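Local coordinates for flagellar hook-associated protein 2 (Helicobacter pylori, PDB 6IWY) that caps the growing tip of the bacterial flagellum, where it promotes flagellin polymerization and keeps exported subunits from leaking away, at residues A[83-86]-A[87-90]; A[91-94]-A[95-99]. All blocks are in the same frame, centred on the assembly; numbering follows the deposited sequence.

Contact 1 (A[83-86]-A[87-90])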
# COMPACT_ATOMS: atom_id res chain seq x y z
N GLY A 83 11.39 7.64 -16.52
CA GLY A 83 12.01 8.78 -15.87
C GLY A 83 10.98 9.69 -15.22
O GLY A 83 11.13 10.08 -14.05
N ASP A 84 9.94 10.04 -15.97
CA ASP A 84 8.82 10.80 -15.41
C ASP A 84 8.29 10.15 -14.12
O ASP A 84 8.18 10.82 -13.09
CB ASP A 84 7.66 10.91 -16.41
CG ASP A 84 7.98 11.77 -17.63
OD1 ASP A 84 9.03 12.46 -17.69
OD2 ASP A 84 7.13 11.76 -18.55
N VAL A 85 7.95 8.86 -14.16
CA VAL A 85 7.34 8.23 -12.98
C VAL A 85 8.27 8.24 -11.78
O VAL A 85 7.84 8.41 -10.66
CB VAL A 85 6.93 6.78 -13.23
CG1 VAL A 85 6.44 6.17 -11.92
CG2 VAL A 85 5.85 6.70 -14.28
N ALA A 86 9.56 8.06 -12.02
CA ALA A 86 10.53 8.06 -10.95
C ALA A 86 10.46 9.37 -10.21
O ALA A 86 10.42 9.41 -8.98
CB ALA A 86 11.91 7.84 -11.50
N GLN A 87 10.45 10.47 -10.96
CA GLN A 87 10.47 11.79 -10.38
C GLN A 87 9.15 12.13 -9.68
O GLN A 87 9.08 12.89 -8.64
CB GLN A 87 10.67 12.85 -11.45
CG GLN A 87 10.75 14.29 -10.87
CD GLN A 87 12.04 14.52 -10.07
OE1 GLN A 87 13.12 14.16 -10.52
NE2 GLN A 87 11.92 15.10 -8.87
N SER A 88 8.08 11.61 -10.27
CA SER A 88 6.78 11.94 -9.78
C SER A 88 6.59 11.25 -8.41
O SER A 88 5.91 11.81 -7.57
CB SER A 88 5.69 11.61 -10.81
OG SER A 88 5.21 10.30 -10.68
N ILE A 89 7.23 10.08 -8.19
CA ILE A 89 7.20 9.43 -6.86
C ILE A 89 7.88 10.31 -5.84
O ILE A 89 7.33 10.58 -4.77
CB ILE A 89 7.88 8.05 -6.85
CG1 ILE A 89 7.00 7.03 -7.56
CG2 ILE A 89 8.15 7.60 -5.42
CD1 ILE A 89 7.66 5.73 -7.78
N THR A 90 9.07 10.77 -6.19
CA THR A 90 9.81 11.73 -5.38
C THR A 90 9.02 13.03 -5.08
O THR A 90 9.02 13.54 -3.93
CB THR A 90 11.08 12.14 -6.12
OG1 THR A 90 11.82 10.95 -6.47
CG2 THR A 90 11.91 13.09 -5.27

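Contact 2 (A[91-94]-A[95-99])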
# COMPACT_ATOMS: atom_id res chain seq x y z
N ASP A 91 8.35 13.57 -6.10
CA ASP A 91 7.56 14.81 -5.94
C ASP A 91 6.26 14.60 -5.13
O ASP A 91 5.89 15.44 -4.33
CB ASP A 91 7.21 15.41 -7.32
CG ASP A 91 8.43 16.08 -8.03
OD1 ASP A 91 9.57 16.25 -7.48
OD2 ASP A 91 8.23 16.49 -9.20
N ALA A 92 5.57 13.49 -5.33
CA ALA A 92 4.40 13.19 -4.51
C ALA A 92 4.73 13.18 -3.01
O ALA A 92 3.95 13.68 -2.20
CB ALA A 92 3.76 11.85 -4.90
N THR A 93 5.88 12.61 -2.66
CA THR A 93 6.25 12.34 -1.27
C THR A 93 7.14 13.41 -0.63
O THR A 93 7.52 13.27 0.53
CB THR A 93 7.05 11.02 -1.20
OG1 THR A 93 8.19 11.11 -2.07
CG2 THR A 93 6.19 9.81 -1.58
N ASN A 94 7.49 14.46 -1.37
CA ASN A 94 8.44 15.49 -0.88
C ASN A 94 9.82 14.91 -0.59
O ASN A 94 10.53 15.38 0.31
CB ASN A 94 7.92 16.15 0.39
CG ASN A 94 7.29 17.49 0.14
OD1 ASN A 94 6.05 17.61 0.11
ND2 ASN A 94 8.13 18.52 -0.03
N GLY A 95 10.22 13.90 -1.34
CA GLY A 95 11.54 13.34 -1.14
C GLY A 95 11.66 12.33 0.01
O GLY A 95 12.77 11.90 0.33
N GLU A 96 10.53 11.93 0.61
CA GLU A 96 10.57 10.97 1.72
C GLU A 96 10.68 9.56 1.19
O GLU A 96 11.25 8.66 1.84
CB GLU A 96 9.32 11.13 2.58
CG GLU A 96 9.36 12.36 3.49
CD GLU A 96 10.18 12.13 4.77
OE1 GLU A 96 9.90 11.14 5.50
OE2 GLU A 96 11.09 12.95 5.06
N VAL A 97 10.09 9.36 0.02
CA VAL A 97 10.24 8.13 -0.72
C VAL A 97 10.83 8.53 -2.03
O VAL A 97 10.30 9.41 -2.68
CB VAL A 97 8.91 7.40 -0.97
CG1 VAL A 97 9.19 6.01 -1.56
CG2 VAL A 97 8.15 7.25 0.32
N MET A 98 11.93 7.91 -2.39
CA MET A 98 12.68 8.31 -3.54
C MET A 98 12.39 7.29 -4.61
O MET A 98 12.56 6.08 -4.42
CB MET A 98 14.17 8.35 -3.21
CG MET A 98 14.54 9.35 -2.10
SD MET A 98 16.27 9.29 -1.56
CE MET A 98 16.31 7.72 -0.67
N GLY A 99 11.89 7.80 -5.73
CA GLY A 99 11.78 7.04 -6.98
C GLY A 99 13.04 7.21 -7.79
O GLY A 99 13.29 8.27 -8.34

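Contact 1 (A[83-86]-A[87-90])
G83 and Q87 begin a run of i to i+4 backbone bonds that joins 83-86 to 87-90 as consecutive turns of helix 82-92. Q87 N donates to G83 O at 3.2 Å, S88 N to D84 O at 2.9 Å and I89 N to V85 O at 3.0 Å; the next rung, from T90 N to A86 O, is weak. Two hydroxyls add to this ladder by folding back onto carbonyls of the preceding turn. With chi1 at 89°, S88 OG lies between its own backbone N and carbonyl carbon, from where it reaches V85 O at 3.2 Å. It arrives well off the direction of the carbonyl bond, at a C=O...OG angle of 111°, and on the same face of the peptide plane as I89 N, so V85 O serves two donors. T90 OG1 lies beside its own backbone N and meets A86 O at 3.3 Å, tilted 28° from the carbonyl plane; the same hydroxyl is also bonded to the backbone N of G99. The apolar side of the helix is formed by V85, A86 and I89. V85 CG1 approaches I89 CD1 at 4.3 Å, and beyond the helix V85 and A86 rest on L112 and I89 on V114, both in strand 110-116. On the exposed side, Q87 turns its amide NE2 onward to D91. The chemistry is that of an amphipathic helix: aliphatic groups seat it on the sheet, while the hydroxyls of S88 and T90 find acceptors in carbonyls of the helix itself.

Contact 2 (A[91-94]-A[95-99])
The C-terminal end of helix 82-92 is closed by a Schellman motif, overlapped by a type I' turn from T93 to E96. E96 N donates to T93 O at 3.3 Å. The donor stands above the carbonyl plane, 69° out of it, and the bond closing the turn is made over the face of the peptide. N94 and G95 occupy the corners, both with positive phi, which glycine adopts readily. The turn reverses the chain from the helix into strand 97-103, an edge strand, within this chain, of an antiparallel sheet; M98 pairs by backbone bonds with N115 of the neighbouring strand 110-116, and E96 with K117 just beyond it. T93 also faces V97, their side chains crossing at about a right angle. T93 CG2 packs 3.7 Å from V97 CB, and both residues lean on F65 of strand 61-67. With chi1 at 56°, T93 OG1 sits between its own backbone N and carbonyl carbon, 2.8 Å from V97 O. The I89 and T90 carbonyls are also partners of this hydroxyl, and its one proton cannot serve all of them at once. E96 CB and CG pass 3.5 Å and 3.6 Å from T93 O, while the carboxylate leads away.

In this fragment of FliD, contacts 1 and 2 follow one another along the chain, sharing helix 82-92, with centres about 8 Å apart. Both are partly buried, but contact 1 stays within the helix and repeats one backbone pattern, whereas contact 2 ends that pattern and turns the chain into an edge strand. Their buried residues differ accordingly: three aliphatic residues in contact 1, a threonine and a valine in contact 2. Contact 1 directs two hydroxyls at helix carbonyls; in contact 2 one threonine hydroxyl has carbonyls of both the helix and the strand within reach. They meet directly where T90 O lies 2.9 Å from G95 N, a probable hydrogen bond, and where A86 CB packs against G99 O.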